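Local coordinates for pmbA-related protein (PDB 1VL4) that probably acts as a metallopeptidase of the U62 (PmbA/TldD) family and is a putative modulator of DNA gyrase, at residues Lys137-Ala142 against Val149-Val154; Phe318-Lys323 against Glu328-Thr333. One frame throughout, in Å; residues are numbered along the deposited sequence.

Contact 1: residues Lys137-Ala142 against Val149-Val154; sequences KAHESA and VMVPTV
A helix packs antiparallel on the strand that follows it, on one face of the long antiparallel sheet: the last turns of helix 128-143 lie on the start of strand 148-167, and Ala138, His139 and Ala142 meet Val151 and Val154. The short segments run at 152° with axes 8.8 Å apart. Ala142 CB sits between the prongs of Val151, 3.8 Å from both CG1 and CG2. Val151 CG1 lies anti to its backbone N (chi1 -174°) and CG2 beside it, spreading the fork across the alanine methyl. The same side chain meets His139, whose CD2 approaches Val151 CB at 3.8 Å, the imidazole oblique to the isopropyl group. The ring gets there because its CG is anti to the backbone N (chi1 178°), which brings it to Val151, nearer the strand's start. Three residues on, Val154 splits its methyls: CG1 touches Ala138 CB at 4.1 Å, and CG2 rests against the helix backbone, 4.0 Å from His139 CA. The segments hold by van der Waals packing, methyls on methyls and imidazole on Val151. Ser141 OG, on the other flank, donates to Lys137 O at 3.1 Å, and Glu211 of helix 210-223 touches Lys137. Within the sheet, strand 148-167 lies between strands 172-188 and 32-48: Val149 and Met150 form a classic beta bulge against Ile187, and Val154 bonds backbone to backbone with Leu47.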
ATOM      1  N   LYS A 137     -18.027   6.218  22.472  1.00  8.68           N
ATOM      2  CA  LYS A 137     -19.424   6.419  22.330  1.00 10.34           C
ATOM      3  C   LYS A 137     -19.934   5.709  21.066  1.00 11.08           C
ATOM      4  O   LYS A 137     -20.996   5.105  21.097  1.00 12.65           O
ATOM      5  CB  LYS A 137     -19.733   7.908  22.274  1.00 14.67           C
ATOM      6  CG  LYS A 137     -21.212   8.238  22.257  1.00 23.04           C
ATOM      7  CD  LYS A 137     -21.874   7.947  23.627  1.00 31.14           C
ATOM      8  CE  LYS A 137     -23.388   7.787  23.494  1.00 36.13           C
ATOM      9  NZ  LYS A 137     -24.023   7.293  24.759  1.00 37.14           N
ATOM     10  N   ALA A 138     -19.170   5.759  19.971  1.00 10.72           N
ATOM     11  CA  ALA A 138     -19.572   5.026  18.776  1.00 11.75           C
ATOM     12  C   ALA A 138     -19.626   3.499  19.045  1.00 12.64           C
ATOM     13  O   ALA A 138     -20.579   2.802  18.618  1.00  9.69           O
ATOM     14  CB  ALA A 138     -18.672   5.354  17.641  1.00 11.84           C
ATOM     15  N   HIS A 139     -18.658   3.004  19.818  1.00 11.45           N
ATOM     16  CA  HIS A 139     -18.616   1.595  20.169  1.00 12.87           C
ATOM     17  C   HIS A 139     -19.835   1.210  21.001  1.00 15.56           C
ATOM     18  O   HIS A 139     -20.437   0.149  20.787  1.00 18.21           O
ATOM     19  CB  HIS A 139     -17.371   1.244  20.994  1.00 10.95           C
ATOM     20  CG  HIS A 139     -17.331  -0.199  21.404  1.00 11.45           C
ATOM     21  ND1 HIS A 139     -17.898  -0.668  22.573  1.00 17.08           N
ATOM     22  CD2 HIS A 139     -16.840  -1.285  20.766  1.00 12.71           C
ATOM     23  CE1 HIS A 139     -17.753  -1.980  22.637  1.00 14.99           C
ATOM     24  NE2 HIS A 139     -17.117  -2.379  21.550  1.00 12.51           N
ATOM     25  N   GLU A 140     -20.135   2.040  21.993  1.00 15.74           N
ATOM     26  CA  GLU A 140     -21.188   1.774  22.951  1.00 18.51           C
ATOM     27  C   GLU A 140     -22.528   1.675  22.242  1.00 15.48           C
ATOM     28  O   GLU A 140     -23.331   0.770  22.538  1.00 16.88           O
ATOM     29  CB  GLU A 140     -21.208   2.874  24.023  1.00 18.45           C
ATOM     30  CG  GLU A 140     -22.127   2.621  25.197  1.00 29.09           C
ATOM     31  CD  GLU A 140     -22.392   3.861  26.069  1.00 29.53           C
ATOM     32  OE1 GLU A 140     -21.825   4.958  25.805  1.00 37.07           O
ATOM     33  OE2 GLU A 140     -23.195   3.715  27.032  1.00 46.47           O
ATOM     34  N   SER A 141     -22.770   2.578  21.291  1.00 14.14           N
ATOM     35  CA  SER A 141     -24.003   2.562  20.517  1.00 15.87           C
ATOM     36  C   SER A 141     -24.063   1.383  19.569  1.00 14.45           C
ATOM     37  O   SER A 141     -25.125   0.826  19.368  1.00 14.97           O
ATOM     38  CB  SER A 141     -24.165   3.856  19.719  1.00 17.85           C
ATOM     39  OG  SER A 141     -24.079   4.948  20.602  1.00 30.42           O
ATOM     40  N   ALA A 142     -22.935   1.015  18.972  1.00 11.95           N
ATOM     41  CA  ALA A 142     -22.899  -0.124  18.069  1.00 11.90           C
ATOM     42  C   ALA A 142     -23.151  -1.400  18.878  1.00 13.91           C
ATOM     43  O   ALA A 142     -23.794  -2.320  18.376  1.00 12.85           O
ATOM     44  CB  ALA A 142     -21.556  -0.209  17.346  1.00 14.92           C
ATOM     45  N   VAL A 149     -23.090  -9.101  18.052  1.00 13.11           N
ATOM     46  CA  VAL A 149     -22.226 -10.070  18.716  1.00 12.93           C
ATOM     47  C   VAL A 149     -20.847  -9.456  18.929  1.00 16.64           C
ATOM     48  O   VAL A 149     -20.119  -9.838  19.841  1.00 16.73           O
ATOM     49  CB  VAL A 149     -22.102 -11.443  17.947  1.00 14.91           C
ATOM     50  CG1 VAL A 149     -23.429 -12.120  17.881  1.00 15.00           C
ATOM     51  CG2 VAL A 149     -21.581 -11.298  16.541  1.00 16.93           C
ATOM     52  N   MET A 150     -20.478  -8.519  18.074  1.00 16.74           N
ATOM     53  CA  MET A 150     -19.296  -7.751  18.345  1.00 18.82           C
ATOM     54  C   MET A 150     -19.191  -6.518  17.476  1.00 13.85           C
ATOM     55  O   MET A 150     -19.983  -6.284  16.535  1.00  9.89           O
ATOM     56  CB  MET A 150     -18.061  -8.611  18.172  1.00 19.28           C
ATOM     57  CG  MET A 150     -17.641  -8.855  16.763  1.00 20.76           C
ATOM     58  SD  MET A 150     -16.162  -9.894  16.783  1.00 37.25           S
ATOM     59  CE  MET A 150     -16.910 -11.481  16.428  1.00 36.93           C
ATOM     60  N   VAL A 151     -18.170  -5.726  17.796  1.00 12.65           N
ATOM     61  CA  VAL A 151     -17.900  -4.480  17.096  1.00 10.91           C
ATOM     62  C   VAL A 151     -16.414  -4.477  16.741  1.00 15.92           C
ATOM     63  O   VAL A 151     -15.573  -4.001  17.506  1.00 18.92           O
ATOM     64  CB  VAL A 151     -18.341  -3.268  17.948  1.00  8.67           C
ATOM     65  CG1 VAL A 151     -18.189  -1.999  17.150  1.00 13.04           C
ATOM     66  CG2 VAL A 151     -19.785  -3.437  18.409  1.00 11.56           C
ATOM     67  N   PRO A 152     -16.074  -5.061  15.590  1.00 17.31           N
ATOM     68  CA  PRO A 152     -14.664  -5.387  15.407  1.00 16.56           C
ATOM     69  C   PRO A 152     -13.795  -4.145  15.258  1.00 13.97           C
ATOM     70  O   PRO A 152     -12.612  -4.177  15.575  1.00  9.18           O
ATOM     71  CB  PRO A 152     -14.664  -6.183  14.097  1.00 16.48           C
ATOM     72  CG  PRO A 152     -16.124  -6.567  13.871  1.00 21.17           C
ATOM     73  CD  PRO A 152     -16.900  -5.481  14.444  1.00 15.53           C
ATOM     74  N   THR A 153     -14.386  -3.067  14.754  1.00 13.85           N
ATOM     75  CA  THR A 153     -13.670  -1.865  14.513  1.00 14.62           C
ATOM     76  C   THR A 153     -14.492  -0.622  14.799  1.00 13.13           C
ATOM     77  O   THR A 153     -15.636  -0.517  14.432  1.00 13.51           O
ATOM     78  CB  THR A 153     -13.116  -1.834  13.060  1.00 15.86           C
ATOM     79  OG1 THR A 153     -12.168  -2.876  12.889  1.00 20.86           O
ATOM     80  CG2 THR A 153     -12.400  -0.536  12.755  1.00 20.04           C
ATOM     81  N   VAL A 154     -13.844   0.326  15.482  1.00 12.53           N
ATOM     82  CA  VAL A 154     -14.232   1.740  15.449  1.00  9.05           C
ATOM     83  C   VAL A 154     -12.956   2.511  15.161  1.00  9.57           C
ATOM     84  O   VAL A 154     -11.897   2.278  15.778  1.00  8.59           O
ATOM     85  CB  VAL A 154     -14.858   2.219  16.772  1.00  7.75           C
ATOM     86  CG1 VAL A 154     -15.018   3.716  16.793  1.00 10.85           C
ATOM     87  CG2 VAL A 154     -16.181   1.542  17.030  1.00 12.09           C
TER

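Contact 2: residues Phe318-Lys323 against Glu328-Thr333; sequences FLHNLK and EGVEPT
Thr333 OG1 has two hydrogen-bond partners: His320 N donates to it at 3.0 Å with an N-H...O angle of 157°, and Asn335 OD1 is the other. The hydroxyl stands between the backbone N and carbonyl carbon of Thr333 (chi1 56°), while CG2 is turned to the His320 ring edge, 4.0 Å from CD2. A water reinforces the link, donating to His320 O at 2.8 Å and accepting a weak bond from Thr333 N. The returning chain meets the imidazole on one face and at its edge, and Ala257 of helix 257-261 also packs on it. Val330 CG2 sits over the face, 3.7 Å from the ring centroid, a CH-pi contact displaced toward the rim. Glu328 comes to the edge, its OE2 3.6 Å from CE1 and its carboxylate plane turned 76° from the ring; OE1 is held by Gln261. ND1 hydrogen-bonds Thr324 OG1, which should help to hold the ring's rotation. With an alanine in place of His320, the Val330 methyl would probably lose the ring face it rests on and the Thr324 hydroxyl its ND1 partner, opening a gap between the segments. Leu322 CD2 meets Pro332 CG at 3.8 Å. Standard motifs close both ends of helix 322-328: Asn321 is its N-cap, OD1 bonded to Thr324 N, and Gly329, at positive phi, ends it in a Schellman motif, so the chain doubles back over its own entry.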
ATOM      1  N   PHE A 318     -12.502  15.781 -20.839  1.00 11.36           N
ATOM      2  CA  PHE A 318     -11.631  15.026 -19.939  1.00 13.75           C
ATOM      3  C   PHE A 318     -11.003  15.993 -18.932  1.00 14.48           C
ATOM      4  O   PHE A 318     -11.102  17.209 -19.062  1.00 15.41           O
ATOM      5  CB  PHE A 318     -10.553  14.280 -20.727  1.00 12.36           C
ATOM      6  CG  PHE A 318     -11.102  13.301 -21.698  1.00 17.16           C
ATOM      7  CD1 PHE A 318     -11.885  12.230 -21.257  1.00 19.18           C
ATOM      8  CD2 PHE A 318     -10.859  13.432 -23.067  1.00 22.20           C
ATOM      9  CE1 PHE A 318     -12.413  11.318 -22.160  1.00 12.63           C
ATOM     10  CE2 PHE A 318     -11.397  12.508 -23.983  1.00 18.75           C
ATOM     11  CZ  PHE A 318     -12.158  11.459 -23.528  1.00 12.89           C
ATOM     12  N   LEU A 319     -10.382  15.418 -17.931  1.00 14.37           N
ATOM     13  CA  LEU A 319      -9.592  16.143 -16.964  1.00 14.38           C
ATOM     14  C   LEU A 319      -8.107  16.164 -17.407  1.00 15.46           C
ATOM     15  O   LEU A 319      -7.592  15.198 -17.955  1.00 14.41           O
ATOM     16  CB  LEU A 319      -9.750  15.492 -15.582  1.00 13.66           C
ATOM     17  CG  LEU A 319     -11.220  15.439 -15.088  1.00 14.55           C
ATOM     18  CD1 LEU A 319     -11.269  14.925 -13.684  1.00 15.48           C
ATOM     19  CD2 LEU A 319     -11.900  16.781 -15.167  1.00 18.59           C
ATOM     20  N   HIS A 320      -7.457  17.292 -17.159  1.00 14.82           N
ATOM     21  CA  HIS A 320      -6.124  17.580 -17.643  1.00 14.52           C
ATOM     22  C   HIS A 320      -5.121  17.988 -16.551  1.00 16.32           C
ATOM     23  O   HIS A 320      -5.490  18.440 -15.461  1.00 14.08           O
ATOM     24  CB  HIS A 320      -6.189  18.721 -18.656  1.00 15.60           C
ATOM     25  CG  HIS A 320      -6.847  18.345 -19.948  1.00 12.12           C
ATOM     26  ND1 HIS A 320      -6.162  17.754 -20.981  1.00 17.96           N
ATOM     27  CD2 HIS A 320      -8.126  18.472 -20.366  1.00 17.32           C
ATOM     28  CE1 HIS A 320      -6.991  17.550 -21.994  1.00 17.76           C
ATOM     29  NE2 HIS A 320      -8.189  17.977 -21.642  1.00 17.68           N
ATOM     30  N   ASN A 321      -3.847  17.803 -16.910  1.00 12.47           N
ATOM     31  CA  ASN A 321      -2.729  18.471 -16.290  1.00 12.90           C
ATOM     32  C   ASN A 321      -2.131  19.430 -17.324  1.00 16.07           C
ATOM     33  O   ASN A 321      -2.666  19.562 -18.425  1.00 17.44           O
ATOM     34  CB  ASN A 321      -1.735  17.472 -15.701  1.00 12.36           C
ATOM     35  CG  ASN A 321      -1.146  16.499 -16.718  1.00  9.95           C
ATOM     36  OD1 ASN A 321      -1.093  16.750 -17.935  1.00 16.34           O
ATOM     37  ND2 ASN A 321      -0.627  15.387 -16.194  1.00 17.46           N
ATOM     38  N   LEU A 322      -1.065  20.141 -16.974  1.00 15.14           N
ATOM     39  CA  LEU A 322      -0.500  21.127 -17.886  1.00 15.40           C
ATOM     40  C   LEU A 322      -0.029  20.460 -19.189  1.00 16.34           C
ATOM     41  O   LEU A 322      -0.258  21.001 -20.272  1.00 14.24           O
ATOM     42  CB  LEU A 322       0.656  21.891 -17.221  1.00 15.72           C
ATOM     43  CG  LEU A 322       0.255  22.815 -16.058  1.00 20.83           C
ATOM     44  CD1 LEU A 322       1.467  23.478 -15.382  1.00 26.75           C
ATOM     45  CD2 LEU A 322      -0.709  23.870 -16.543  1.00 24.54           C
ATOM     46  N   LYS A 323       0.584  19.281 -19.074  1.00 15.90           N
ATOM     47  CA  LYS A 323       1.133  18.570 -20.234  1.00 16.66           C
ATOM     48  C   LYS A 323       0.034  18.180 -21.209  1.00 16.55           C
ATOM     49  O   LYS A 323       0.168  18.385 -22.419  1.00 16.85           O
ATOM     50  CB  LYS A 323       1.917  17.348 -19.743  1.00 16.72           C
ATOM     51  CG  LYS A 323       2.296  16.298 -20.785  1.00 25.24           C
ATOM     52  CD  LYS A 323       3.406  15.395 -20.258  1.00 24.47           C
ATOM     53  N   GLU A 328      -3.120  18.834 -26.073  1.00 31.04           N
ATOM     54  CA  GLU A 328      -4.457  18.803 -26.714  1.00 33.93           C
ATOM     55  C   GLU A 328      -5.043  20.170 -27.052  1.00 32.52           C
ATOM     56  O   GLU A 328      -6.194  20.250 -27.472  1.00 33.53           O
ATOM     57  CB  GLU A 328      -5.454  17.983 -25.866  1.00 32.99           C
ATOM     58  CG  GLU A 328      -4.999  16.528 -25.700  1.00 38.52           C
ATOM     59  CD  GLU A 328      -6.017  15.612 -24.991  1.00 41.43           C
ATOM     60  OE1 GLU A 328      -5.555  14.652 -24.313  1.00 47.33           O
ATOM     61  OE2 GLU A 328      -7.254  15.831 -25.114  1.00 52.14           O
ATOM     62  N   GLY A 329      -4.235  21.224 -26.912  1.00 32.86           N
ATOM     63  CA  GLY A 329      -4.656  22.616 -27.141  1.00 32.03           C
ATOM     64  C   GLY A 329      -5.874  23.131 -26.375  1.00 31.51           C
ATOM     65  O   GLY A 329      -6.655  23.916 -26.891  1.00 29.27           O
ATOM     66  N   VAL A 330      -6.025  22.724 -25.124  1.00 30.05           N
ATOM     67  CA  VAL A 330      -7.105  23.216 -24.300  1.00 28.14           C
ATOM     68  C   VAL A 330      -6.601  23.954 -23.064  1.00 28.04           C
ATOM     69  O   VAL A 330      -5.396  23.981 -22.758  1.00 24.83           O
ATOM     70  CB  VAL A 330      -8.041  22.052 -23.908  1.00 29.87           C
ATOM     71  CG1 VAL A 330      -8.545  21.338 -25.176  1.00 35.82           C
ATOM     72  CG2 VAL A 330      -7.364  21.060 -23.020  1.00 26.84           C
ATOM     73  N   GLU A 331      -7.522  24.593 -22.366  1.00 28.66           N
ATOM     74  CA  GLU A 331      -7.155  25.283 -21.132  1.00 28.93           C
ATOM     75  C   GLU A 331      -6.925  24.211 -20.081  1.00 24.29           C
ATOM     76  O   GLU A 331      -7.632  23.200 -20.059  1.00 20.90           O
ATOM     77  CB  GLU A 331      -8.230  26.272 -20.652  1.00 29.70           C
ATOM     78  CG  GLU A 331      -8.027  27.705 -21.114  1.00 38.61           C
ATOM     79  N   PRO A 332      -5.939  24.425 -19.215  1.00 24.68           N
ATOM     80  CA  PRO A 332      -5.790  23.550 -18.065  1.00 22.92           C
ATOM     81  C   PRO A 332      -7.089  23.574 -17.251  1.00 20.23           C
ATOM     82  O   PRO A 332      -7.729  24.629 -17.164  1.00 18.41           O
ATOM     83  CB  PRO A 332      -4.649  24.209 -17.263  1.00 25.48           C
ATOM     84  CG  PRO A 332      -3.895  25.059 -18.240  1.00 27.15           C
ATOM     85  CD  PRO A 332      -4.931  25.497 -19.240  1.00 27.21           C
ATOM     86  N   THR A 333      -7.466  22.422 -16.683  1.00 19.01           N
ATOM     87  CA  THR A 333      -8.692  22.291 -15.937  1.00 16.27           C
ATOM     88  C   THR A 333      -8.459  22.300 -14.411  1.00 16.03           C
ATOM     89  O   THR A 333      -9.431  22.319 -13.672  1.00 14.76           O
ATOM     90  CB  THR A 333      -9.403  20.994 -16.279  1.00 16.89           C
ATOM     91  OG1 THR A 333      -8.525  19.891 -16.052  1.00 14.97           O
ATOM     92  CG2 THR A 333      -9.893  20.986 -17.752  1.00 18.19           C
TER
HETATM   93  O   HOH W   1      -4.879  21.141 -15.399  1.00  9.98           O

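Overall arrangement
The two contacts are separate: their centres lie 46 Å apart, on opposite sides of the chain's centre, and they share no helix or strand. Contact 1, in the family's central region, is buried and joins a helix to a strand of the long antiparallel sheet through alanine and valine methyls and one imidazole. Contact 2, in the C-terminal region, is only partly buried and links the chain before and after a single short helix, so one direct hydrogen bond, a water bridge with one weak arm, and ring packing join them, while caps close the helix between. A histidine takes part in each, packed against valine: obliquely in contact 1, and face-on in contact 2, where its ring nitrogen is also bonded.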